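Local coordinates for possible galactose mutarotase (Streptomyces platensis subsp. rosaceus, PDB 4RNL), which is of unproven function but probably interconverts the alpha and beta anomers of galactose or a related aldose, at residues V154-S159 / L163-C168; L307-F312 / S334-A339; R57-L62 / T292-V297. All blocks are in the same frame, centred on the assembly; numbering follows the deposited sequence.

Contact 1 (V154-S159 / L163-C168)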
ATOM      1  N   VAL A 154       2.501 -11.436   6.580  1.00 11.23           N
ATOM      2  CA  VAL A 154       1.656 -10.253   6.553  1.00  9.03           C
ATOM      3  C   VAL A 154       0.269 -10.679   7.003  1.00 11.94           C
ATOM      4  O   VAL A 154      -0.337 -11.577   6.415  1.00 12.73           O
ATOM      5  CB  VAL A 154       1.598  -9.633   5.149  1.00  9.16           C
ATOM      6  CG1 VAL A 154       0.666  -8.429   5.146  1.00 11.30           C
ATOM      7  CG2 VAL A 154       2.996  -9.215   4.698  1.00 10.14           C
ATOM      8  N   THR A 155      -0.222 -10.052   8.068  1.00 13.17           N
ATOM      9  CA  THR A 155      -1.453 -10.503   8.687  1.00 14.97           C
ATOM     10  C   THR A 155      -2.519  -9.441   8.518  1.00 13.37           C
ATOM     11  O   THR A 155      -2.333  -8.293   8.923  1.00 11.57           O
ATOM     12  CB  THR A 155      -1.237 -10.812  10.180  1.00 16.25           C
ATOM     13  OG1 THR A 155      -0.184 -11.778  10.319  1.00 18.61           O
ATOM     14  CG2 THR A 155      -2.518 -11.374  10.808  1.00 16.30           C
ATOM     15  N   TYR A 156      -3.632  -9.834   7.910  1.00  9.38           N
ATOM     16  CA  TYR A 156      -4.745  -8.932   7.640  1.00  9.82           C
ATOM     17  C   TYR A 156      -5.877  -9.323   8.587  1.00 11.31           C
ATOM     18  O   TYR A 156      -6.383 -10.441   8.511  1.00 13.69           O
ATOM     19  CB  TYR A 156      -5.255  -9.116   6.205  1.00  9.08           C
ATOM     20  CG  TYR A 156      -4.268  -8.869   5.068  1.00  9.05           C
ATOM     21  CD1 TYR A 156      -3.250  -9.783   4.789  1.00 12.86           C
ATOM     22  CD2 TYR A 156      -4.398  -7.759   4.238  1.00 14.26           C
ATOM     23  CE1 TYR A 156      -2.365  -9.578   3.723  1.00 14.22           C
ATOM     24  CE2 TYR A 156      -3.515  -7.544   3.171  1.00 11.08           C
ATOM     25  CZ  TYR A 156      -2.503  -8.453   2.931  1.00  9.31           C
ATOM     26  OH  TYR A 156      -1.645  -8.244   1.864  1.00 11.13           O
ATOM     27  N   THR A 157      -6.272  -8.430   9.490  1.00 10.01           N
ATOM     28  CA  THR A 157      -7.405  -8.734  10.375  1.00 10.10           C
ATOM     29  C   THR A 157      -8.429  -7.613  10.386  1.00 14.81           C
ATOM     30  O   THR A 157      -8.121  -6.461  10.081  1.00 14.39           O
ATOM     31  CB  THR A 157      -6.963  -9.011  11.812  1.00 11.92           C
ATOM     32  OG1 THR A 157      -6.151  -7.924  12.274  1.00 12.53           O
ATOM     33  CG2 THR A 157      -6.155 -10.305  11.879  1.00 11.80           C
ATOM     34  N   LEU A 158      -9.654  -7.965  10.747  1.00 12.59           N
ATOM     35  CA  LEU A 158     -10.751  -7.019  10.708  1.00 14.46           C
ATOM     36  C   LEU A 158     -11.403  -6.994  12.070  1.00 16.72           C
ATOM     37  O   LEU A 158     -11.663  -8.042  12.659  1.00 18.27           O
ATOM     38  CB  LEU A 158     -11.771  -7.448   9.644  1.00 12.73           C
ATOM     39  CG  LEU A 158     -13.041  -6.616   9.475  1.00 14.87           C
ATOM     40  CD1 LEU A 158     -12.702  -5.171   9.089  1.00 15.82           C
ATOM     41  CD2 LEU A 158     -13.954  -7.255   8.427  1.00 16.50           C
ATOM     42  N   SER A 159     -11.646  -5.798  12.579  1.00 13.72           N
ATOM     43  CA  SER A 159     -12.402  -5.638  13.815  1.00 15.33           C
ATOM     44  C   SER A 159     -13.359  -4.479  13.627  1.00 18.08           C
ATOM     45  O   SER A 159     -12.915  -3.338  13.476  1.00 15.47           O
ATOM     46  CB  SER A 159     -11.461  -5.346  14.984  1.00 24.43           C
ATOM     47  OG  SER A 159     -12.191  -5.215  16.193  1.00 32.89           O
ATOM     48  N   LEU A 163      -9.637  -2.209   9.395  1.00 10.34           N
ATOM     49  CA  LEU A 163      -8.783  -3.243   8.811  1.00 10.27           C
ATOM     50  C   LEU A 163      -7.348  -3.021   9.275  1.00 15.52           C
ATOM     51  O   LEU A 163      -6.789  -1.941   9.077  1.00 14.27           O
ATOM     52  CB  LEU A 163      -8.807  -3.160   7.282  1.00  9.13           C
ATOM     53  CG  LEU A 163      -7.800  -4.043   6.542  1.00 15.60           C
ATOM     54  CD1 LEU A 163      -8.178  -5.509   6.697  1.00 12.28           C
ATOM     55  CD2 LEU A 163      -7.723  -3.646   5.070  1.00 15.98           C
ATOM     56  N   ARG A 164      -6.749  -4.045   9.873  1.00 10.30           N
ATOM     57  CA  ARG A 164      -5.374  -3.931  10.364  0.50 12.32           C
ATOM     58  C   ARG A 164      -4.443  -4.803   9.536  1.00 14.28           C
ATOM     59  O   ARG A 164      -4.737  -5.965   9.270  1.00 10.86           O
ATOM     60  CB  ARG A 164      -5.287  -4.328  11.845  0.50 11.37           C
ATOM     61  CG  ARG A 164      -3.862  -4.365  12.398  0.50 11.47           C
ATOM     62  CD  ARG A 164      -3.820  -4.860  13.841  0.50 18.64           C
ATOM     63  NE  ARG A 164      -4.064  -3.783  14.803  0.50 24.23           N
ATOM     64  CZ  ARG A 164      -5.224  -3.573  15.413  0.50 23.88           C
ATOM     65  NH1 ARG A 164      -6.250  -4.370  15.171  0.50 31.54           N
ATOM     66  NH2 ARG A 164      -5.357  -2.570  16.268  0.50 22.33           N
ATOM     67  N   ILE A 165      -3.317  -4.234   9.107  1.00 10.99           N
ATOM     68  CA  ILE A 165      -2.327  -5.023   8.366  1.00  9.86           C
ATOM     69  C   ILE A 165      -0.989  -4.940   9.089  1.00 11.75           C
ATOM     70  O   ILE A 165      -0.419  -3.853   9.217  1.00 11.62           O
ATOM     71  CB  ILE A 165      -2.140  -4.524   6.914  1.00  9.28           C
ATOM     72  CG1 ILE A 165      -3.477  -4.527   6.165  1.00  8.51           C
ATOM     73  CG2 ILE A 165      -1.165  -5.424   6.170  1.00 11.39           C
ATOM     74  CD1 ILE A 165      -3.401  -3.898   4.757  1.00 13.96           C
ATOM     75  N   VAL A 166      -0.497  -6.077   9.578  1.00  9.44           N
ATOM     76  CA  VAL A 166       0.794  -6.103  10.276  1.00 11.23           C
ATOM     77  C   VAL A 166       1.765  -6.904   9.433  1.00 13.70           C
ATOM     78  O   VAL A 166       1.484  -8.055   9.102  1.00 11.80           O
ATOM     79  CB  VAL A 166       0.660  -6.749  11.672  1.00 15.97           C
ATOM     80  CG1 VAL A 166       2.022  -6.785  12.393  1.00 16.42           C
ATOM     81  CG2 VAL A 166      -0.380  -5.997  12.500  1.00 13.34           C
ATOM     82  N   SER A 167       2.896  -6.298   9.073  1.00 10.10           N
ATOM     83  CA  SER A 167       3.890  -6.988   8.256  1.00 13.48           C
ATOM     84  C   SER A 167       5.116  -7.289   9.114  1.00 15.44           C
ATOM     85  O   SER A 167       5.632  -6.399   9.790  1.00 17.20           O
ATOM     86  CB  SER A 167       4.274  -6.137   7.042  1.00 15.17           C
ATOM     87  OG  SER A 167       3.109  -5.686   6.351  1.00 16.71           O
ATOM     88  N   CYS A 168       5.556  -8.546   9.116  1.00 11.93           N
ATOM     89  CA  CYS A 168       6.695  -8.967   9.932  1.00 16.47           C
ATOM     90  C   CYS A 168       7.722  -9.660   9.047  1.00 19.60           C
ATOM     91  O   CYS A 168       7.350 -10.333   8.080  1.00 15.41           O
ATOM     92  CB  CYS A 168       6.242  -9.932  11.035  1.00 22.32           C
ATOM     93  SG  CYS A 168       5.177  -9.191  12.305  1.00 36.04           S
TER
HETATM   94  O   HOH W   1       2.273 -10.555  10.673  1.00 19.93           O
HETATM   95  O   HOH W   2      -7.690  -6.245  13.878  1.00 20.83           O
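The beta hairpin of strands 150-159 and 162-171 pairs V154 through L158 with S167 back to L163, antiparallel, the axes of 154-159 and 163-168 coming within 4.6 Å. T155 and V166 form one hydrogen-bonded pair and T157 and R164 the next: T155 N reaches V166 O at 2.8 Å, and R164 N points almost straight at T157 O, also at 2.8 Å, with 176° at the hydrogen. On the face of V154, Y156 and L158, the side chain that knits the strands together is I165. Its CG1 stands anti to the carbonyl carbon (chi1 -57°), which lays the chain alongside the Y156 ring, CG1 3.9 Å from CD2, while CG2 lies over one face of that ring and meets V154 CG1 at 3.7 Å. In the beta-sandwich of the galactose mutarotase family this is the inward face of the large antiparallel sheet; L81 covers V154 and Y156, and Y338 packs on I165 from the next strand. With an alanine in place of the isoleucine CG1, CG2 and CD1 all go, which is likely to leave the Y156 ring and V154 CG1 facing a gap. The other face, with T155, T157, R164 and V166, is more polar. A water sits 2.8 Å from T155 OG1 and donates to V166 O, while Q134 NE2 binds the same hydroxyl. Further along, T157 OG1 rests against R164 CB at 3.7 Å.

Contact 2 (L307-F312 / S334-A339); sequences LETQHF and SETVYA
T309 and T336 reach across to each other tip to tip, and their hydroxyls share a hydrogen bond of 2.7 Å between T309 OG1 and T336 OG1. The two threonines get there by different rotations. In T309 the hydroxyl sits between the backbone N and the carbonyl carbon (chi1 56°); in T336 it lies beside the backbone N and opposite the carbonyl carbon (chi1 -63°). The methyls come together as well, T309 CG2 standing 4.0 Å from T336 CG2, so each branch of one side chain has something to meet on the other. T336 OG1 is also bonded to T274 OG1, a second grip that should limit its turning. Next to this pair the strands stay apart and water fills in: one molecule donates to L307 O at 3.2 Å, accepts from T309 N at 3.2 Å, and lies 3.0 Å from Y338 OH. A second water sits in the ring plane of Y338, at its edge, 3.1 Å from Y338 OH. E308 turns the other way, and its OE2 hydrogen-bonds a glycerol, probably from the crystallisation liquor, at most consistent with a sugar pocket there. All four touching residues are buried between the two sheets of the sandwich: strand 305-310, flanked by 278-282 and 180-185, faces strand 332-342, which runs between 162-171 and 268-274, with L272 of the latter packing on L307, T336 and Y338.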
ATOM      1  N   LEU A 307      -2.692   5.874  -0.409  1.00 10.72           N
ATOM      2  CA  LEU A 307      -1.935   6.405   0.720  1.00 10.95           C
ATOM      3  C   LEU A 307      -1.084   5.263   1.241  1.00 16.89           C
ATOM      4  O   LEU A 307      -1.561   4.428   2.001  1.00 19.70           O
ATOM      5  CB  LEU A 307      -2.882   6.890   1.818  1.00 14.12           C
ATOM      6  CG  LEU A 307      -3.858   7.996   1.415  1.00 21.17           C
ATOM      7  CD1 LEU A 307      -4.916   8.217   2.492  1.00 26.97           C
ATOM      8  CD2 LEU A 307      -3.105   9.266   1.176  1.00 23.67           C
ATOM      9  N   GLU A 308       0.167   5.208   0.804  1.00 11.73           N
ATOM     10  CA  GLU A 308       1.032   4.074   1.112  1.00 13.10           C
ATOM     11  C   GLU A 308       2.001   4.425   2.218  1.00 13.74           C
ATOM     12  O   GLU A 308       2.900   5.253   2.029  1.00 11.36           O
ATOM     13  CB  GLU A 308       1.826   3.661  -0.130  1.00 14.02           C
ATOM     14  CG  GLU A 308       0.990   3.608  -1.395  1.00 27.58           C
ATOM     15  CD  GLU A 308       1.829   3.798  -2.639  1.00 31.15           C
ATOM     16  OE1 GLU A 308       2.920   3.207  -2.702  1.00 29.61           O
ATOM     17  OE2 GLU A 308       1.407   4.552  -3.540  1.00 40.33           O
ATOM     18  N   THR A 309       1.835   3.784   3.367  1.00  9.84           N
ATOM     19  CA  THR A 309       2.734   4.035   4.494  1.00  9.27           C
ATOM     20  C   THR A 309       4.024   3.282   4.238  1.00 12.26           C
ATOM     21  O   THR A 309       4.004   2.120   3.828  1.00 14.94           O
ATOM     22  CB  THR A 309       2.093   3.581   5.804  1.00 14.88           C
ATOM     23  OG1 THR A 309       1.744   2.202   5.689  1.00 15.88           O
ATOM     24  CG2 THR A 309       0.806   4.383   6.074  1.00 10.80           C
ATOM     25  N   GLN A 310       5.158   3.938   4.476  1.00  8.88           N
ATOM     26  CA  GLN A 310       6.418   3.408   3.976  1.00  8.47           C
ATOM     27  C   GLN A 310       7.609   4.124   4.591  1.00 10.39           C
ATOM     28  O   GLN A 310       7.458   5.155   5.253  1.00 11.71           O
ATOM     29  CB  GLN A 310       6.449   3.621   2.460  1.00 10.87           C
ATOM     30  CG  GLN A 310       6.392   5.112   2.100  1.00 13.44           C
ATOM     31  CD  GLN A 310       6.618   5.375   0.634  1.00 16.98           C
ATOM     32  OE1 GLN A 310       6.540   4.461  -0.186  1.00 17.73           O
ATOM     33  NE2 GLN A 310       6.913   6.633   0.291  1.00 17.26           N
ATOM     34  N   HIS A 311       8.799   3.568   4.388  1.00 10.03           N
ATOM     35  CA  HIS A 311      10.020   4.353   4.552  1.00 11.64           C
ATOM     36  C   HIS A 311      10.247   5.150   3.259  1.00 11.94           C
ATOM     37  O   HIS A 311       9.624   4.865   2.235  1.00 12.73           O
ATOM     38  CB  HIS A 311      11.212   3.451   4.891  1.00 10.42           C
ATOM     39  CG  HIS A 311      11.317   3.112   6.349  1.00 13.05           C
ATOM     40  ND1 HIS A 311      10.252   2.623   7.077  1.00 14.75           N
ATOM     41  CD2 HIS A 311      12.359   3.187   7.207  1.00 12.52           C
ATOM     42  CE1 HIS A 311      10.633   2.419   8.325  1.00 17.62           C
ATOM     43  NE2 HIS A 311      11.908   2.753   8.433  1.00 15.77           N
ATOM     44  N   PHE A 312      11.118   6.155   3.313  1.00 12.13           N
ATOM     45  CA  PHE A 312      11.248   7.128   2.223  1.00 10.50           C
ATOM     46  C   PHE A 312      11.820   6.511   0.942  1.00 11.93           C
ATOM     47  O   PHE A 312      12.631   5.580   1.007  1.00 12.97           O
ATOM     48  CB  PHE A 312      12.174   8.284   2.640  1.00 10.08           C
ATOM     49  CG  PHE A 312      11.719   9.060   3.853  1.00 13.31           C
ATOM     50  CD1 PHE A 312      10.467   8.859   4.429  1.00 11.47           C
ATOM     51  CD2 PHE A 312      12.562  10.013   4.412  1.00 12.14           C
ATOM     52  CE1 PHE A 312      10.076   9.595   5.548  1.00 13.62           C
ATOM     53  CE2 PHE A 312      12.181  10.749   5.522  1.00 13.59           C
ATOM     54  CZ  PHE A 312      10.932  10.537   6.091  1.00 13.02           C
ATOM     55  N   SER A 334       5.957  -3.731  10.790  1.00 14.35           N
ATOM     56  CA  SER A 334       5.274  -2.518  10.378  1.00 13.55           C
ATOM     57  C   SER A 334       3.784  -2.744  10.545  1.00 13.60           C
ATOM     58  O   SER A 334       3.296  -3.850  10.322  1.00 15.69           O
ATOM     59  CB  SER A 334       5.603  -2.190   8.928  1.00 18.17           C
ATOM     60  OG  SER A 334       4.995  -0.971   8.563  1.00 19.25           O
ATOM     61  N   GLU A 335       3.057  -1.715  10.957  1.00 14.76           N
ATOM     62  CA  GLU A 335       1.633  -1.883  11.201  1.00 10.96           C
ATOM     63  C   GLU A 335       0.873  -0.666  10.726  1.00 12.83           C
ATOM     64  O   GLU A 335       1.226   0.467  11.057  1.00 12.98           O
ATOM     65  CB  GLU A 335       1.365  -2.127  12.695  1.00 10.12           C
ATOM     66  CG  GLU A 335      -0.134  -2.152  13.047  1.00 17.06           C
ATOM     67  CD  GLU A 335      -0.397  -2.353  14.535  1.00 22.75           C
ATOM     68  OE1 GLU A 335       0.565  -2.314  15.325  1.00 20.36           O
ATOM     69  OE2 GLU A 335      -1.575  -2.542  14.917  1.00 20.49           O
ATOM     70  N   THR A 336      -0.168  -0.913   9.939  1.00 11.57           N
ATOM     71  CA  THR A 336      -1.018   0.145   9.427  1.00  9.77           C
ATOM     72  C   THR A 336      -2.480  -0.253   9.655  1.00 14.67           C
ATOM     73  O   THR A 336      -2.847  -1.421   9.511  1.00 11.93           O
ATOM     74  CB  THR A 336      -0.705   0.432   7.938  1.00 12.48           C
ATOM     75  OG1 THR A 336       0.652   0.909   7.825  1.00 13.33           O
ATOM     76  CG2 THR A 336      -1.644   1.501   7.387  1.00 14.40           C
ATOM     77  N   VAL A 337      -3.300   0.703  10.077  1.00 12.29           N
ATOM     78  CA  VAL A 337      -4.705   0.421  10.353  1.00  9.74           C
ATOM     79  C   VAL A 337      -5.562   1.380   9.543  1.00 14.06           C
ATOM     80  O   VAL A 337      -5.333   2.591   9.555  1.00 13.46           O
ATOM     81  CB  VAL A 337      -5.046   0.597  11.848  1.00 13.30           C
ATOM     82  CG1 VAL A 337      -6.512   0.237  12.102  1.00 13.28           C
ATOM     83  CG2 VAL A 337      -4.127  -0.249  12.726  1.00 16.55           C
ATOM     84  N   TYR A 338      -6.533   0.830   8.820  1.00 11.72           N
ATOM     85  CA  TYR A 338      -7.476   1.633   8.061  1.00  9.73           C
ATOM     86  C   TYR A 338      -8.787   1.617   8.830  1.00 12.38           C
ATOM     87  O   TYR A 338      -9.489   0.610   8.817  1.00 13.73           O
ATOM     88  CB  TYR A 338      -7.716   1.006   6.689  1.00 12.42           C
ATOM     89  CG  TYR A 338      -6.504   0.941   5.780  1.00 14.33           C
ATOM     90  CD1 TYR A 338      -5.494   0.007   5.990  1.00 22.12           C
ATOM     91  CD2 TYR A 338      -6.399   1.791   4.686  1.00 16.30           C
ATOM     92  CE1 TYR A 338      -4.395  -0.062   5.145  1.00 21.08           C
ATOM     93  CE2 TYR A 338      -5.314   1.726   3.832  1.00 19.70           C
ATOM     94  CZ  TYR A 338      -4.316   0.800   4.068  1.00 28.40           C
ATOM     95  OH  TYR A 338      -3.237   0.750   3.218  1.00 34.64           O
ATOM     96  N   ALA A 339      -9.120   2.719   9.498  1.00 12.02           N
ATOM     97  CA  ALA A 339     -10.335   2.777  10.312  1.00 12.45           C
ATOM     98  C   ALA A 339     -11.407   3.606   9.612  1.00 12.43           C
ATOM     99  O   ALA A 339     -11.241   4.812   9.414  1.00 13.75           O
ATOM    100  CB  ALA A 339     -10.030   3.351  11.700  1.00 13.70           C
TER
HETATM  101  O   HOH W   3      -0.398   1.555   2.978  1.00 20.20           O
HETATM  102  O   HOH W   4      -3.807   2.823   0.959  1.00 32.81           O

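Contact 3 (R57-L62 / T292-V297)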
ATOM      1  N   ARG A  57     -23.952   0.087   2.262  1.00 15.92           N
ATOM      2  CA  ARG A  57     -22.649  -0.475   1.917  1.00 16.24           C
ATOM      3  C   ARG A  57     -22.237  -0.120   0.480  1.00 17.23           C
ATOM      4  O   ARG A  57     -23.071  -0.111  -0.426  1.00 18.74           O
ATOM      5  CB  ARG A  57     -22.685  -1.997   2.107  1.00 18.66           C
ATOM      6  CG  ARG A  57     -21.408  -2.715   1.724  1.00 16.45           C
ATOM      7  CD  ARG A  57     -21.447  -4.177   2.191  1.00 20.83           C
ATOM      8  NE  ARG A  57     -21.010  -4.329   3.583  1.00 23.16           N
ATOM      9  CZ  ARG A  57     -20.735  -5.493   4.167  1.00 23.00           C
ATOM     10  NH1 ARG A  57     -20.861  -6.627   3.489  1.00 20.11           N
ATOM     11  NH2 ARG A  57     -20.330  -5.524   5.433  1.00 16.54           N
ATOM     12  N   GLY A  58     -20.958   0.186   0.277  1.00 15.19           N
ATOM     13  CA  GLY A  58     -20.447   0.458  -1.057  1.00 13.01           C
ATOM     14  C   GLY A  58     -18.997   0.034  -1.183  1.00 13.77           C
ATOM     15  O   GLY A  58     -18.252   0.073  -0.197  1.00 12.78           O
ATOM     16  N   GLN A  59     -18.594  -0.375  -2.385  1.00 12.33           N
ATOM     17  CA  GLN A  59     -17.228  -0.877  -2.617  1.00 11.37           C
ATOM     18  C   GLN A  59     -16.327   0.301  -2.939  1.00 11.54           C
ATOM     19  O   GLN A  59     -16.652   1.104  -3.820  1.00 11.41           O
ATOM     20  CB  GLN A  59     -17.226  -1.877  -3.778  1.00 11.71           C
ATOM     21  CG  GLN A  59     -16.067  -2.885  -3.738  1.00 11.21           C
ATOM     22  CD  GLN A  59     -14.718  -2.231  -3.996  1.00 10.59           C
ATOM     23  OE1 GLN A  59     -13.779  -2.387  -3.210  1.00 10.56           O
ATOM     24  NE2 GLN A  59     -14.619  -1.490  -5.101  1.00 14.48           N
ATOM     25  N   LEU A  60     -15.200   0.404  -2.233  1.00 10.39           N
ATOM     26  CA  LEU A  60     -14.384   1.615  -2.265  1.00 10.23           C
ATOM     27  C   LEU A  60     -13.012   1.453  -2.918  1.00 16.70           C
ATOM     28  O   LEU A  60     -12.393   2.440  -3.310  1.00 13.34           O
ATOM     29  CB  LEU A  60     -14.172   2.143  -0.836  1.00 10.12           C
ATOM     30  CG  LEU A  60     -15.407   2.188   0.081  1.00 10.53           C
ATOM     31  CD1 LEU A  60     -15.021   2.746   1.450  1.00 10.60           C
ATOM     32  CD2 LEU A  60     -16.511   3.035  -0.539  1.00 12.98           C
ATOM     33  N   ALA A  61     -12.508   0.227  -3.014  1.00 12.07           N
ATOM     34  CA  ALA A  61     -11.128   0.059  -3.499  1.00 10.79           C
ATOM     35  C   ALA A  61     -11.050  -0.044  -5.026  1.00 10.32           C
ATOM     36  O   ALA A  61     -11.903  -0.673  -5.644  1.00 12.69           O
ATOM     37  CB  ALA A  61     -10.482  -1.164  -2.847  1.00 13.43           C
ATOM     38  N   LEU A  62     -10.037   0.575  -5.639  1.00  9.92           N
ATOM     39  CA  LEU A  62      -9.814   0.358  -7.065  1.00 10.47           C
ATOM     40  C   LEU A  62      -9.339  -1.075  -7.243  1.00 11.19           C
ATOM     41  O   LEU A  62      -8.460  -1.546  -6.519  1.00 11.64           O
ATOM     42  CB  LEU A  62      -8.768   1.327  -7.638  1.00 10.82           C
ATOM     43  CG  LEU A  62      -9.069   2.826  -7.555  1.00 12.24           C
ATOM     44  CD1 LEU A  62      -8.112   3.607  -8.451  1.00 11.99           C
ATOM     45  CD2 LEU A  62     -10.522   3.134  -7.913  1.00 11.60           C
ATOM     46  N   THR A 292     -11.656  -1.488 -16.887  1.00 17.84           N
ATOM     47  CA  THR A 292     -12.957  -1.487 -16.215  1.00 14.33           C
ATOM     48  C   THR A 292     -12.828  -2.114 -14.836  1.00 12.66           C
ATOM     49  O   THR A 292     -12.431  -3.277 -14.714  1.00 16.26           O
ATOM     50  CB  THR A 292     -14.006  -2.245 -17.036  1.00 20.67           C
ATOM     51  OG1 THR A 292     -14.243  -1.537 -18.264  1.00 21.59           O
ATOM     52  CG2 THR A 292     -15.318  -2.363 -16.260  1.00 22.78           C
ATOM     53  N   GLY A 293     -13.170  -1.346 -13.801  1.00 13.60           N
ATOM     54  CA  GLY A 293     -12.982  -1.783 -12.425  1.00 14.48           C
ATOM     55  C   GLY A 293     -14.110  -2.643 -11.895  1.00 15.04           C
ATOM     56  O   GLY A 293     -15.043  -2.976 -12.636  1.00 14.18           O
ATOM     57  N   THR A 294     -14.047  -2.995 -10.611  1.00 11.40           N
ATOM     58  CA  THR A 294     -14.996  -3.969 -10.071  1.00 18.56           C
ATOM     59  C   THR A 294     -16.431  -3.498 -10.141  1.00 19.00           C
ATOM     60  O   THR A 294     -17.337  -4.296 -10.343  1.00 21.36           O
ATOM     61  CB  THR A 294     -14.677  -4.386  -8.626  1.00 27.01           C
ATOM     62  OG1 THR A 294     -15.232  -3.440  -7.709  1.00 37.68           O
ATOM     63  CG2 THR A 294     -13.223  -4.447  -8.447  1.00 14.77           C
ATOM     64  N   SER A 295     -16.649  -2.197  -9.991  1.00 16.11           N
ATOM     65  CA  SER A 295     -18.016  -1.685 -10.073  1.00 15.14           C
ATOM     66  C   SER A 295     -18.485  -1.450 -11.511  1.00 17.41           C
ATOM     67  O   SER A 295     -19.550  -0.869 -11.731  1.00 19.64           O
ATOM     68  CB  SER A 295     -18.202  -0.439  -9.205  1.00 14.77           C
ATOM     69  OG  SER A 295     -17.998  -0.764  -7.840  1.00 18.54           O
ATOM     70  N   GLY A 296     -17.703  -1.919 -12.482  1.00 14.41           N
ATOM     71  CA  GLY A 296     -18.122  -1.891 -13.881  1.00 16.35           C
ATOM     72  C   GLY A 296     -17.925  -0.571 -14.613  1.00 16.98           C
ATOM     73  O   GLY A 296     -18.447  -0.377 -15.719  1.00 19.15           O
ATOM     74  N   VAL A 297     -17.159   0.330 -14.007  1.00 13.05           N
ATOM     75  CA  VAL A 297     -16.914   1.653 -14.561  1.00 16.74           C
ATOM     76  C   VAL A 297     -15.435   1.759 -14.903  1.00 11.81           C
ATOM     77  O   VAL A 297     -14.594   1.373 -14.099  1.00 15.11           O
ATOM     78  CB  VAL A 297     -17.274   2.751 -13.530  1.00 21.48           C
ATOM     79  CG1 VAL A 297     -16.953   4.129 -14.081  1.00 21.90           C
ATOM     80  CG2 VAL A 297     -18.743   2.662 -13.142  1.00 21.99           C
TER
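Q59 leaves its backbone with CG roughly anti to N (chi1 -155°) and bends once, at chi2 (-69°), while T294 holds its OG1 between its own N and carbonyl carbon at a chi1 of 84°. The contact sets a type I beta turn, G293 to G296, against the end of strand 57-59, an outermost strand of the five-stranded antiparallel sheet. The turn is closed by G296 N on G293 O, 2.9 Å apart, and backed by a longer bond of 3.1 Å from G293 N to V297 O; G296, the last residue of the turn, has a positive phi. Because Q59 doubles back, its amide clasps the chain two residues on. OE1 accepts from A61 N at 2.9 Å, with the donor above the carbonyl plane and away from a lone pair, and NE2 donates to A61 O at 2.9 Å, nearly in the amide plane. OE1 also takes a bond from V48 N on strand 45-51, so the amide is held at both ends and its flip is fixed. T294 crosses this side chain at about a right angle, bringing its hydroxyl to one side of the amide plane, over the NE2 end. D190 bridges the two segments: its OD1 accepts from S295 OG and, weakly, from Q59 NE2, and its backbone bonds to Q59. The loop of 292-297, between strands 278-282 and 305-310, thus comes up against the small sheet at the protein surface, with S295 exposed and its OG 4.3 Å from Q59 CB. The nearest approach between the two segments is that of Q59 NE2 to T294 OG1, at 3.3 Å.

In the fold
Going from the N terminus, 57-62 comes first, at the edge of the five-stranded sheet, and waits some 230 residues for its partner. Within that span contact 1 opens and closes as a tight hairpin, three residues separating its segments, so contact 3 encloses it entirely. Segment 292-297 then completes contact 3, tying the small sheet to a surface loop. Contact 2 starts only afterwards and joins the seven-stranded and nine-stranded sheets, its loop taking 21 residues; no two loops cross. Contacts 1 and 2 meet where strands 162-171 and 332-342 are neighbours, S167 N lying 2.8 Å from S334 O, a probable hydrogen bond. Contact 3 stands apart, its centre about 22 Å from each of their centres.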